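Local coordinates for protein polyketide synthase/nonribosomal peptide synthetase hybrid RzxB (Pseudomonas fluorescens, PDB 5IL6) that probably removes water from beta-hydroxyacyl intermediates carried on an acyl carrier protein during rhizoxin assembly, through a dehydratase domain of the double-hotdog type, at residues P15-N20 and Q61-D66; A54-M59 and I113-Y118; R25-L30 and T65-G70; A135-A140 and Q236-A241; L265-D270 and A276-L281. One frame throughout, in Å; residues are numbered along the deposited sequence.

Contact 1 (P15-N20 and Q61-D66)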
# COMPACT_ATOMS: atom_id res chain seq x y z
N PRO A 15 7.80 10.68 7.32
CA PRO A 15 6.52 10.75 8.05
C PRO A 15 6.06 9.42 8.62
O PRO A 15 5.36 9.40 9.64
CB PRO A 15 5.54 11.28 7.00
CG PRO A 15 6.38 12.02 6.03
CD PRO A 15 7.73 11.37 6.02
N LEU A 16 6.44 8.30 8.00
CA LEU A 16 6.05 6.98 8.47
C LEU A 16 7.21 6.17 9.04
O LEU A 16 7.02 5.01 9.42
CB LEU A 16 5.40 6.18 7.34
CG LEU A 16 4.01 6.61 6.86
CD1 LEU A 16 3.54 5.69 5.74
CD2 LEU A 16 3.00 6.61 8.00
N LEU A 17 8.41 6.75 9.11
CA LEU A 17 9.59 6.07 9.65
C LEU A 17 10.28 7.11 10.53
O LEU A 17 11.09 7.91 10.05
CB LEU A 17 10.50 5.55 8.55
CG LEU A 17 11.54 4.52 8.98
CD1 LEU A 17 10.89 3.15 9.11
CD2 LEU A 17 12.70 4.48 8.01
N HIS A 18 9.94 7.10 11.82
CA HIS A 18 10.25 8.23 12.68
C HIS A 18 11.71 8.24 13.13
O HIS A 18 12.38 9.28 13.06
CB HIS A 18 9.33 8.23 13.90
CG HIS A 18 7.88 8.39 13.55
ND1 HIS A 18 6.87 8.19 14.46
CD2 HIS A 18 7.28 8.75 12.39
CE1 HIS A 18 5.70 8.41 13.88
NE2 HIS A 18 5.92 8.76 12.62
N ARG A 19 12.22 7.10 13.61
CA ARG A 19 13.48 7.10 14.33
C ARG A 19 14.32 5.87 13.97
O ARG A 19 13.79 4.78 13.75
CB ARG A 19 13.24 7.14 15.84
CG ARG A 19 12.72 8.49 16.32
CD ARG A 19 11.64 8.35 17.38
NE ARG A 19 11.06 9.65 17.71
CZ ARG A 19 9.79 10.01 17.52
NH1 ARG A 19 8.91 9.16 17.00
NH2 ARG A 19 9.38 11.22 17.87
N ASN A 20 15.63 6.09 13.93
CA ASN A 20 16.61 5.03 13.72
C ASN A 20 17.05 4.49 15.08
O ASN A 20 17.62 5.23 15.88
CB ASN A 20 17.81 5.58 12.94
CG ASN A 20 18.77 4.50 12.48
OD1 ASN A 20 18.89 3.45 13.11
ND2 ASN A 20 19.47 4.77 11.39
N GLN A 61 9.75 1.16 1.95
CA GLN A 61 10.45 2.00 0.98
C GLN A 61 11.28 3.07 1.68
O GLN A 61 12.43 3.32 1.30
CB GLN A 61 9.44 2.63 0.03
CG GLN A 61 8.72 1.62 -0.87
CD GLN A 61 7.52 2.20 -1.59
OE1 GLN A 61 6.98 3.23 -1.18
NE2 GLN A 61 7.10 1.55 -2.66
N ALA A 62 10.72 3.71 2.70
CA ALA A 62 11.46 4.73 3.44
C ALA A 62 12.66 4.12 4.15
O ALA A 62 13.76 4.69 4.15
CB ALA A 62 10.54 5.43 4.44
N ALA A 63 12.47 2.95 4.78
CA ALA A 63 13.56 2.32 5.52
C ALA A 63 14.69 1.93 4.58
O ALA A 63 15.87 2.15 4.89
CB ALA A 63 13.04 1.10 6.28
N LEU A 64 14.36 1.33 3.44
CA LEU A 64 15.40 0.93 2.49
C LEU A 64 16.14 2.15 1.96
O LEU A 64 17.37 2.13 1.84
CB LEU A 64 14.78 0.14 1.34
CG LEU A 64 15.45 -1.19 1.01
CD1 LEU A 64 16.97 -1.06 0.91
CD2 LEU A 64 15.05 -2.22 2.05
N THR A 65 15.40 3.21 1.63
CA THR A 65 16.03 4.42 1.11
C THR A 65 17.01 5.00 2.12
O THR A 65 18.10 5.47 1.75
CB THR A 65 14.96 5.44 0.74
OG1 THR A 65 14.12 4.90 -0.28
CG2 THR A 65 15.59 6.74 0.24
N ASP A 66 16.64 5.00 3.41
CA ASP A 66 17.55 5.49 4.44
C ASP A 66 18.76 4.58 4.58
O ASP A 66 19.90 5.06 4.66
CB ASP A 66 16.81 5.60 5.77
CG ASP A 66 17.60 6.36 6.82
OD1 ASP A 66 17.65 7.60 6.73
OD2 ASP A 66 18.17 5.71 7.72
O HOH W 1 19.14 7.21 9.72

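Contact 2 (A54-M59 and I113-Y118)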
# COMPACT_ATOMS: atom_id res chain seq x y z
N ALA A 54 -1.14 -0.34 2.73
CA ALA A 54 -0.27 0.47 1.89
C ALA A 54 0.79 1.19 2.71
O ALA A 54 1.92 1.38 2.25
CB ALA A 54 -1.09 1.48 1.09
N ALA A 55 0.44 1.61 3.93
CA ALA A 55 1.38 2.38 4.74
C ALA A 55 2.61 1.56 5.09
O ALA A 55 3.71 2.11 5.21
CB ALA A 55 0.69 2.88 6.01
N MET A 56 2.45 0.25 5.26
CA MET A 56 3.60 -0.58 5.58
C MET A 56 4.53 -0.71 4.38
O MET A 56 5.75 -0.79 4.55
CB MET A 56 3.14 -1.95 6.06
CG MET A 56 2.35 -1.88 7.36
SD MET A 56 1.97 -3.49 8.06
CE MET A 56 0.60 -3.06 9.13
N ILE A 57 3.99 -0.71 3.16
CA ILE A 57 4.83 -0.68 1.97
C ILE A 57 5.66 0.59 1.94
O ILE A 57 6.86 0.56 1.64
CB ILE A 57 3.96 -0.82 0.70
CG1 ILE A 57 3.39 -2.24 0.60
CG2 ILE A 57 4.76 -0.46 -0.55
CD1 ILE A 57 2.36 -2.42 -0.49
N VAL A 58 5.03 1.73 2.23
CA VAL A 58 5.75 3.00 2.24
C VAL A 58 6.83 2.98 3.32
O VAL A 58 7.92 3.52 3.13
CB VAL A 58 4.76 4.16 2.45
CG1 VAL A 58 5.51 5.48 2.66
CG2 VAL A 58 3.81 4.26 1.26
N MET A 59 6.54 2.37 4.46
CA MET A 59 7.53 2.29 5.52
C MET A 59 8.75 1.48 5.08
O MET A 59 9.89 1.84 5.40
CB MET A 59 6.90 1.68 6.77
CG MET A 59 7.78 1.68 8.01
SD MET A 59 6.96 0.96 9.45
CE MET A 59 5.29 1.57 9.24
N ILE A 113 12.95 -7.80 5.52
CA ILE A 113 12.26 -6.84 6.37
C ILE A 113 11.20 -7.55 7.20
O ILE A 113 10.48 -8.42 6.69
CB ILE A 113 11.62 -5.70 5.55
CG1 ILE A 113 12.70 -4.96 4.76
CG2 ILE A 113 10.86 -4.75 6.47
CD1 ILE A 113 12.83 -5.43 3.33
N GLY A 114 11.09 -7.15 8.45
CA GLY A 114 9.95 -7.53 9.28
C GLY A 114 9.45 -6.32 10.04
O GLY A 114 10.23 -5.52 10.55
N ILE A 115 8.12 -6.19 10.09
CA ILE A 115 7.45 -5.11 10.82
C ILE A 115 6.63 -5.75 11.92
O ILE A 115 5.82 -6.65 11.66
CB ILE A 115 6.57 -4.26 9.89
CG1 ILE A 115 7.42 -3.63 8.78
CG2 ILE A 115 5.83 -3.18 10.69
CD1 ILE A 115 6.62 -2.88 7.73
N TYR A 116 6.81 -5.28 13.16
CA TYR A 116 6.19 -5.94 14.30
C TYR A 116 5.94 -4.95 15.42
O TYR A 116 6.45 -3.82 15.42
CB TYR A 116 7.07 -7.10 14.79
CG TYR A 116 8.45 -6.65 15.19
CD1 TYR A 116 8.70 -6.18 16.47
CD2 TYR A 116 9.50 -6.68 14.28
CE1 TYR A 116 9.96 -5.76 16.84
CE2 TYR A 116 10.77 -6.26 14.65
CZ TYR A 116 10.99 -5.80 15.93
OH TYR A 116 12.23 -5.38 16.32
N ALA A 117 5.15 -5.40 16.39
CA ALA A 117 4.79 -4.61 17.56
C ALA A 117 4.49 -5.58 18.70
O ALA A 117 4.32 -6.79 18.48
CB ALA A 117 3.57 -3.72 17.29
N TYR A 118 4.45 -5.06 19.92
CA TYR A 118 4.25 -5.90 21.09
C TYR A 118 2.81 -5.79 21.59
O TYR A 118 2.22 -4.71 21.57
CB TYR A 118 5.22 -5.49 22.20
CG TYR A 118 6.65 -5.87 21.88
CD1 TYR A 118 7.11 -7.16 22.09
CD2 TYR A 118 7.52 -4.94 21.33
CE1 TYR A 118 8.41 -7.51 21.78
CE2 TYR A 118 8.82 -5.28 21.02
CZ TYR A 118 9.26 -6.56 21.25
OH TYR A 118 10.56 -6.90 20.94

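Contact 3 (R25-L30 and T65-G70)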
# COMPACT_ATOMS: atom_id res chain seq x y z
N ARG A 25 22.40 -5.66 17.20
CA ARG A 25 21.51 -6.70 16.69
C ARG A 25 21.18 -6.49 15.22
O ARG A 25 20.76 -7.44 14.55
CB ARG A 25 20.23 -6.73 17.52
CG ARG A 25 20.43 -7.32 18.91
CD ARG A 25 19.23 -7.09 19.82
NE ARG A 25 18.96 -5.66 20.00
CZ ARG A 25 17.88 -5.17 20.60
NH1 ARG A 25 16.95 -5.98 21.09
NH2 ARG A 25 17.73 -3.86 20.71
N GLY A 26 21.35 -5.27 14.70
CA GLY A 26 21.11 -5.00 13.30
C GLY A 26 20.37 -3.69 13.07
O GLY A 26 20.00 -3.00 14.03
N LEU A 27 20.16 -3.34 11.81
CA LEU A 27 19.44 -2.11 11.49
C LEU A 27 17.98 -2.24 11.91
O LEU A 27 17.34 -3.28 11.71
CB LEU A 27 19.54 -1.82 10.00
CG LEU A 27 20.95 -1.54 9.48
CD1 LEU A 27 20.94 -1.30 7.98
CD2 LEU A 27 21.60 -0.36 10.21
N ARG A 28 17.45 -1.18 12.51
CA ARG A 28 16.10 -1.21 13.05
C ARG A 28 15.57 0.22 13.15
O ARG A 28 16.33 1.16 13.40
CB ARG A 28 16.08 -1.89 14.42
CG ARG A 28 14.70 -2.12 15.00
CD ARG A 28 14.79 -2.98 16.25
NE ARG A 28 15.84 -2.48 17.14
CZ ARG A 28 15.65 -2.02 18.37
NH1 ARG A 28 14.45 -2.00 18.93
NH2 ARG A 28 16.70 -1.58 19.06
N TYR A 29 14.26 0.35 12.99
CA TYR A 29 13.60 1.64 12.96
C TYR A 29 12.33 1.58 13.79
O TYR A 29 11.75 0.50 13.99
CB TYR A 29 13.28 2.07 11.52
CG TYR A 29 14.48 1.95 10.60
CD1 TYR A 29 14.79 0.74 9.98
CD2 TYR A 29 15.30 3.04 10.36
CE1 TYR A 29 15.89 0.63 9.15
CE2 TYR A 29 16.41 2.93 9.53
CZ TYR A 29 16.69 1.72 8.93
OH TYR A 29 17.78 1.60 8.10
N LEU A 30 11.90 2.73 14.28
CA LEU A 30 10.77 2.81 15.19
C LEU A 30 9.92 4.02 14.84
O LEU A 30 10.44 5.13 14.70
CB LEU A 30 11.24 2.89 16.65
CG LEU A 30 10.21 3.28 17.72
CD1 LEU A 30 9.00 2.37 17.68
CD2 LEU A 30 10.87 3.24 19.09
N THR A 65 15.40 3.21 1.63
CA THR A 65 16.03 4.42 1.11
C THR A 65 17.01 5.00 2.12
O THR A 65 18.10 5.47 1.75
CB THR A 65 14.96 5.44 0.74
OG1 THR A 65 14.12 4.90 -0.28
CG2 THR A 65 15.59 6.74 0.24
N ASP A 66 16.64 5.00 3.41
CA ASP A 66 17.55 5.49 4.44
C ASP A 66 18.76 4.58 4.58
O ASP A 66 19.90 5.06 4.66
CB ASP A 66 16.81 5.60 5.77
CG ASP A 66 17.60 6.36 6.82
OD1 ASP A 66 17.65 7.60 6.73
OD2 ASP A 66 18.17 5.71 7.72
N ALA A 67 18.55 3.27 4.60
CA ALA A 67 19.65 2.33 4.78
C ALA A 67 20.64 2.40 3.61
O ALA A 67 21.82 2.08 3.78
CB ALA A 67 19.11 0.91 4.94
N LEU A 68 20.18 2.81 2.43
CA LEU A 68 21.04 2.93 1.26
C LEU A 68 21.77 4.27 1.18
O LEU A 68 22.41 4.55 0.16
CB LEU A 68 20.22 2.71 -0.01
CG LEU A 68 19.83 1.26 -0.28
CD1 LEU A 68 18.72 1.17 -1.32
CD2 LEU A 68 21.05 0.47 -0.75
N GLY A 69 21.70 5.09 2.22
CA GLY A 69 22.37 6.37 2.23
C GLY A 69 21.48 7.57 1.99
O GLY A 69 22.00 8.68 1.81
N GLY A 70 20.16 7.38 1.98
CA GLY A 70 19.22 8.46 1.75
C GLY A 70 18.64 8.52 0.35
O GLY A 70 17.73 9.33 0.12
O HOH W 2 19.50 3.57 7.91

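Contact 4 (A135-A140 and Q236-A241)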
# COMPACT_ATOMS: atom_id res chain seq x y z
N ALA A 135 16.94 -2.86 -8.56
CA ALA A 135 17.09 -3.40 -9.90
C ALA A 135 16.85 -2.33 -10.95
O ALA A 135 16.14 -1.35 -10.71
CB ALA A 135 16.11 -4.56 -10.14
N GLU A 136 17.46 -2.52 -12.12
CA GLU A 136 17.00 -1.82 -13.31
C GLU A 136 15.66 -2.42 -13.72
O GLU A 136 15.55 -3.64 -13.88
CB GLU A 136 18.01 -1.98 -14.46
CG GLU A 136 19.45 -1.64 -14.12
CD GLU A 136 20.42 -2.12 -15.20
OE1 GLU A 136 20.88 -3.28 -15.11
OE2 GLU A 136 20.69 -1.35 -16.15
N VAL A 137 14.63 -1.58 -13.88
CA VAL A 137 13.31 -2.09 -14.21
C VAL A 137 12.71 -1.34 -15.39
O VAL A 137 13.04 -0.18 -15.66
CB VAL A 137 12.36 -2.05 -12.99
CG1 VAL A 137 11.00 -2.65 -13.36
CG2 VAL A 137 12.97 -2.82 -11.83
N GLN A 138 11.82 -2.04 -16.09
CA GLN A 138 11.16 -1.57 -17.29
C GLN A 138 9.73 -1.14 -16.99
O GLN A 138 9.02 -1.80 -16.22
CB GLN A 138 11.19 -2.67 -18.34
CG GLN A 138 11.39 -2.18 -19.75
CD GLN A 138 11.62 -3.32 -20.71
OE1 GLN A 138 12.75 -3.57 -21.14
NE2 GLN A 138 10.56 -4.03 -21.05
N ALA A 139 9.32 -0.04 -17.60
CA ALA A 139 7.99 0.52 -17.38
C ALA A 139 6.87 -0.39 -17.89
O ALA A 139 7.02 -1.06 -18.91
CB ALA A 139 7.86 1.87 -18.09
N ALA A 140 5.76 -0.40 -17.16
CA ALA A 140 4.51 -0.87 -17.71
C ALA A 140 3.96 0.22 -18.62
O ALA A 140 4.33 1.39 -18.50
CB ALA A 140 3.50 -1.19 -16.60
N GLN A 236 5.09 -8.38 -5.98
CA GLN A 236 6.12 -7.37 -6.16
C GLN A 236 5.52 -5.98 -6.06
O GLN A 236 4.39 -5.74 -6.50
CB GLN A 236 6.80 -7.48 -7.52
CG GLN A 236 7.59 -8.73 -7.79
CD GLN A 236 8.24 -8.70 -9.16
OE1 GLN A 236 7.56 -8.77 -10.18
NE2 GLN A 236 9.57 -8.57 -9.18
N CYS A 237 6.29 -5.06 -5.48
CA CYS A 237 6.00 -3.63 -5.55
C CYS A 237 7.27 -2.95 -6.05
O CYS A 237 8.30 -2.97 -5.37
CB CYS A 237 5.58 -3.05 -4.20
SG CYS A 237 5.19 -1.28 -4.29
N VAL A 238 7.20 -2.37 -7.24
CA VAL A 238 8.35 -1.73 -7.87
C VAL A 238 8.11 -0.23 -7.88
O VAL A 238 7.09 0.24 -8.39
CB VAL A 238 8.60 -2.25 -9.29
CG1 VAL A 238 9.76 -1.51 -9.93
CG2 VAL A 238 8.87 -3.75 -9.26
N LEU A 239 9.05 0.52 -7.30
CA LEU A 239 8.99 1.98 -7.28
C LEU A 239 10.00 2.50 -8.30
O LEU A 239 11.21 2.47 -8.06
CB LEU A 239 9.29 2.51 -5.88
CG LEU A 239 9.21 4.02 -5.70
CD1 LEU A 239 7.79 4.53 -5.95
CD2 LEU A 239 9.67 4.41 -4.30
N LEU A 240 9.49 2.98 -9.43
CA LEU A 240 10.31 3.47 -10.53
C LEU A 240 10.70 4.93 -10.39
O LEU A 240 11.82 5.31 -10.77
CB LEU A 240 9.58 3.24 -11.86
CG LEU A 240 9.58 1.78 -12.28
CD1 LEU A 240 8.38 1.42 -13.13
CD2 LEU A 240 10.86 1.55 -13.06
N ALA A 241 9.81 5.76 -9.88
CA ALA A 241 10.06 7.19 -9.81
C ALA A 241 9.12 7.80 -8.78
O ALA A 241 8.15 7.17 -8.35
CB ALA A 241 9.88 7.86 -11.18

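Contact 5 (L265-D270 and A276-L281)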
# COMPACT_ATOMS: atom_id res chain seq x y z
N LEU A 265 -1.52 -4.08 -10.73
CA LEU A 265 -1.78 -2.65 -10.82
C LEU A 265 -0.53 -1.94 -11.32
O LEU A 265 0.59 -2.38 -11.09
CB LEU A 265 -2.19 -2.05 -9.46
CG LEU A 265 -3.49 -2.55 -8.81
CD1 LEU A 265 -3.29 -3.89 -8.11
CD2 LEU A 265 -4.03 -1.51 -7.84
N ALA A 266 -0.75 -0.83 -12.01
CA ALA A 266 0.33 0.04 -12.45
C ALA A 266 -0.11 1.48 -12.24
O ALA A 266 -1.23 1.85 -12.62
CB ALA A 266 0.70 -0.21 -13.91
N LEU A 267 0.77 2.28 -11.65
CA LEU A 267 0.47 3.67 -11.33
C LEU A 267 1.21 4.57 -12.32
O LEU A 267 2.42 4.41 -12.52
CB LEU A 267 0.88 4.00 -9.90
CG LEU A 267 0.01 3.40 -8.79
CD1 LEU A 267 0.12 1.88 -8.74
CD2 LEU A 267 0.37 3.99 -7.44
N PHE A 268 0.48 5.50 -12.92
CA PHE A 268 1.04 6.40 -13.92
C PHE A 268 0.73 7.83 -13.54
O PHE A 268 -0.29 8.12 -12.90
CB PHE A 268 0.46 6.12 -15.32
CG PHE A 268 0.57 4.68 -15.75
CD1 PHE A 268 -0.39 3.76 -15.38
CD2 PHE A 268 1.63 4.26 -16.55
CE1 PHE A 268 -0.30 2.44 -15.78
CE2 PHE A 268 1.72 2.94 -16.95
CZ PHE A 268 0.76 2.03 -16.56
N ASP A 269 1.61 8.74 -13.94
CA ASP A 269 1.32 10.16 -13.78
C ASP A 269 0.31 10.60 -14.84
O ASP A 269 -0.08 9.83 -15.72
CB ASP A 269 2.61 10.98 -13.87
CG ASP A 269 3.26 10.94 -15.25
OD1 ASP A 269 2.67 10.36 -16.18
OD2 ASP A 269 4.37 11.48 -15.39
N ASP A 270 -0.14 11.85 -14.73
CA ASP A 270 -1.15 12.35 -15.65
C ASP A 270 -0.67 12.33 -17.10
O ASP A 270 -1.50 12.43 -18.01
CB ASP A 270 -1.57 13.77 -15.27
CG ASP A 270 -2.48 13.80 -14.05
OD1 ASP A 270 -2.91 12.73 -13.59
OD2 ASP A 270 -2.77 14.91 -13.56
N ALA A 276 4.98 3.36 -10.60
CA ALA A 276 5.04 2.23 -9.69
C ALA A 276 4.22 1.08 -10.27
O ALA A 276 3.27 1.29 -11.02
CB ALA A 276 4.52 2.60 -8.30
N ILE A 277 4.61 -0.14 -9.89
CA ILE A 277 3.97 -1.36 -10.37
C ILE A 277 3.73 -2.28 -9.18
O ILE A 277 4.62 -2.46 -8.34
CB ILE A 277 4.83 -2.08 -11.43
CG1 ILE A 277 5.01 -1.19 -12.66
CG2 ILE A 277 4.20 -3.42 -11.82
CD1 ILE A 277 6.03 -1.72 -13.65
N LEU A 278 2.52 -2.83 -9.10
CA LEU A 278 2.18 -3.86 -8.12
C LEU A 278 1.74 -5.10 -8.87
O LEU A 278 0.72 -5.08 -9.57
CB LEU A 278 1.07 -3.39 -7.18
CG LEU A 278 1.43 -2.39 -6.07
CD1 LEU A 278 1.65 -1.00 -6.63
CD2 LEU A 278 0.33 -2.39 -5.02
N ASN A 279 2.50 -6.19 -8.72
CA ASN A 279 2.19 -7.45 -9.38
C ASN A 279 1.71 -8.46 -8.36
O ASN A 279 2.35 -8.67 -7.32
CB ASN A 279 3.42 -7.99 -10.13
CG ASN A 279 3.81 -7.12 -11.31
OD1 ASN A 279 2.95 -6.65 -12.05
ND2 ASN A 279 5.11 -6.91 -11.48
N GLN A 280 0.56 -9.08 -8.65
CA GLN A 280 0.01 -10.16 -7.83
C GLN A 280 -0.32 -9.67 -6.42
O GLN A 280 0.20 -10.16 -5.42
CB GLN A 280 0.96 -11.36 -7.80
CG GLN A 280 1.35 -11.86 -9.19
CD GLN A 280 0.20 -12.52 -9.92
OE1 GLN A 280 -0.43 -13.45 -9.41
NE2 GLN A 280 -0.09 -12.04 -11.13
N LEU A 281 -1.22 -8.68 -6.36
CA LEU A 281 -1.77 -8.20 -5.10
C LEU A 281 -2.97 -9.07 -4.74
O LEU A 281 -3.99 -9.05 -5.43
CB LEU A 281 -2.18 -6.73 -5.23
CG LEU A 281 -2.88 -6.11 -4.02
CD1 LEU A 281 -1.96 -6.09 -2.81
CD2 LEU A 281 -3.37 -4.71 -4.36
O HOH W 3 1.08 -4.53 -12.74

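Contact 1 (P15-N20 and Q61-D66)
Leu17 lays its CD2 methyl over the backbone of helix 53-67 at Ala63, with CD2 to Ala63 CA at 3.4 Å, closer than carbons usually pack. CD2 is also 3.8 Å from Ala63 CB, so this one methyl covers both the main chain and the side chain of a single helical residue. The other branch, CD1, sits 4.1 Å from Ala63 CB. Nearer its root, the same leucine sets CB against Ala62 CB at 4.1 Å. With CG anti to the backbone N (chi1 -164°), the fork passes beyond Ala62 and ends over Ala63. The small side chains of these two successive alanines are consistent with so close an approach. Met59 and Tyr29 add to the wall around Leu17.

A polar link lies at the far end. Asn20 ND2 and Asp66 OD2 stand 4.0 Å apart, too far for a direct bond, with the amide and carboxylate planes turned 76° against each other. A water joins them, accepting from Asn20 ND2 at 3.0 Å and donating to Asp66 OD2 at 2.7 Å. The Asn20 amide is used at both ends, since OD1 bonds to Ser22 OG.

The chemistry is therefore divided: apolar contact without any direct hydrogen bond seats the N-terminal segment on the hotdog helix, while hydration bridges the polar rim and probably helps offset the carboxylate charge.

Contact 2 (A54-M59 and I113-Y118)
Ile115 and the pair Met56 and Met59 meet where the long helix of a hotdog fold lies against its antiparallel sheet, helix 53-67 being packed on strand 110-118. The side chains are arranged as one pointed end against two neighbours a helical turn apart. Ile115 carries CG1 beside its backbone N and anti to the carbonyl carbon (chi1 -60°), and its second torsion of 174° extends CD1 away from the strand, toward the helix. That methyl makes all the close contacts to the helix.

Met56 meets it with the base of its side chain: CB is 4.0 Å from Ile115 CD1. The rest of Met56 runs on, extended beyond CG, so its sulfur lies to one side of the isoleucine, and the side chain also touches Cys128 of strand 124-135. Met59 behaves differently, making its contact through the sulfur, near the far end of the side chain. The two methionines thus address the same methyl with different parts, one with its root and one with its thioether.

No hydrogen bond crosses the interface, and all three touching residues are buried. Leu99 of strand 98-105 packs on both Met59 and Ile115, continuing the apolar layer. At its centre, Ile115 CD1 lies 3.9 Å from Met56 O and 4.2 Å from Met59 SD.

Contact 3 (R25-L30 and T65-G70)
Tyr29 and Asp66 are joined by a water in place of a direct bond: it lies 2.6 Å from Tyr29 OH and donates to Asp66 OD2, although its separation from that oxygen is short enough to be doubtful as a measure of bond strength. Directly, the same carboxylate oxygen only approaches the ring edge, near the ring plane, at 3.8 Å from Tyr29 CE2. Ring and carboxylate planes stand almost perpendicular, 88° apart. OD2 thus takes a second water besides the one that links it to Asn20, and this hydration probably stabilises its negative charge.

Beside the polar bridge, Ala67 supplies the apolar part. Its CB is 3.5 Å from Tyr29 OH and 4.2 Å from Leu27 CD1, so one methyl faces both side chains, which leave the strand in the same direction, two residues apart. Tyr29 has CG anti to its carbonyl carbon (chi1 -50°), which carries the hydroxyl out to the last turn of the helix. Leu101 and Leu17 pack on Tyr29 as well.

Just past the contact the helix closes: Gly70 N bonds Thr65 O at 2.8 Å and Gly69 N bonds Asp66 O at 3.0 Å, with Gly69 at positive phi (103°). This is a Schellman motif, and it ends the hotdog helix where that helix lies over strand 27-32.

Contact 4 (A135-A140 and Q236-A241)
Leu240, Val137 and Val238 bury the most surface here, in that order, and they join two parts of a double-hotdog fold: the loop that follows strand 124-135, and the end of strand 230-239. The latter runs antiparallel to strand 77-85, the pairing that joins the strands of the first hotdog half to those of the second. Across this contact there is no hydrogen bond, so the evidence for the association is the fit of branched apolar side chains.

Val137 makes the loop's main contact with Val238. Its whole isopropyl group comes against one methyl of the strand: Val238 CG1 is 3.8 Å from Val137 CG1, 4.0 Å from Val137 CG2 and 4.1 Å from Val137 CB. In Val238 that methyl is anti to the backbone N (chi1 177°), and the two valines cross at an angle. Val79 of strand 77-85 packs on Val238 as well, so the valine lies among apolar neighbours.

Leu240 has already left the strand, yet it still points to the loop. Its two branches divide the work. CD2 lies against Val137, whereas CD1 reaches on to the backbone of Ala139, 4.4 Å from Ala139 CA. Cys274 and Ile277 of strand 274-284 also touch Leu240, which therefore meets both the loop and the neighbouring strand.

The loop residues alternate: Val137 turns inward, while Glu136 and Gln138, both exposed, turn away. Leu240 CD2 settles at 3.8 Å from Val137 O and 3.9 Å from Val137 CB.

Contact 5 (L265-D270 and A276-L281)
Leu265 and Leu278 form a hydrogen-bonded pair in a beta hairpin, the antiparallel strands 261-268 and 274-284 of the second hotdog half. The short strand axes run at 174° to each other. At this pair the backbone grip is firm in both directions: Leu265 N donates to Leu278 O at 2.7 Å, and Leu278 N returns a bond to Leu265 O at 2.8 Å. Nearer the turn the pairing is less even. Leu267 N still bonds Ala276 O at 2.8 Å, but the reverse bond, Ala276 N to Leu267 O, is long at 3.4 Å and weak.

The face carrying Leu265, Leu267, Ala276 and Leu278 is the densely packed one. Leu267 and Leu278 cross with their CD1 methyls 3.9 Å apart, a diagonal contact. Farther along, a G1 beta bulge at Gln280 and Leu281, with Gln280 at positive phi, brings Leu281 toward Leu265. Helix 204-212 lies against this side, Met211 touching both Leu278 and Leu281.

Across the sheet, Ala266 and Ile277 make the non-hydrogen-bonded pair, and Ala140 packs on both. Here the side-chain contact between the strands is slight, and a water takes part beside partly exposed Asn279. It lies 2.8 Å from Leu265 O and 2.9 Å from Asn279 OD1, though further acceptors compete for its protons. On the packed face, Leu265 CD1 comes to 3.8 Å from Leu281 CD2.

From the N terminus, contact 1 closes a loop of 40 residues by returning helix 53-67 to residues 15-20. Contact 3 opens inside that loop and ends just beyond it on the same helix end, so the two overlap, sharing Thr65 and Asp66. Contact 2 starts on the earlier turns of the helix and closes at strand 110-118, crossing both. Together these three fix one helix to the strands of the first hotdog half. Contacts 4 and 5 follow in series. Contact 4 spans 95 residues, from the loop after strand 124-135 to strand 230-239; contact 5 is a local hairpin, joined to contact 4 through backbone pairing of strands 230-239 and 274-284.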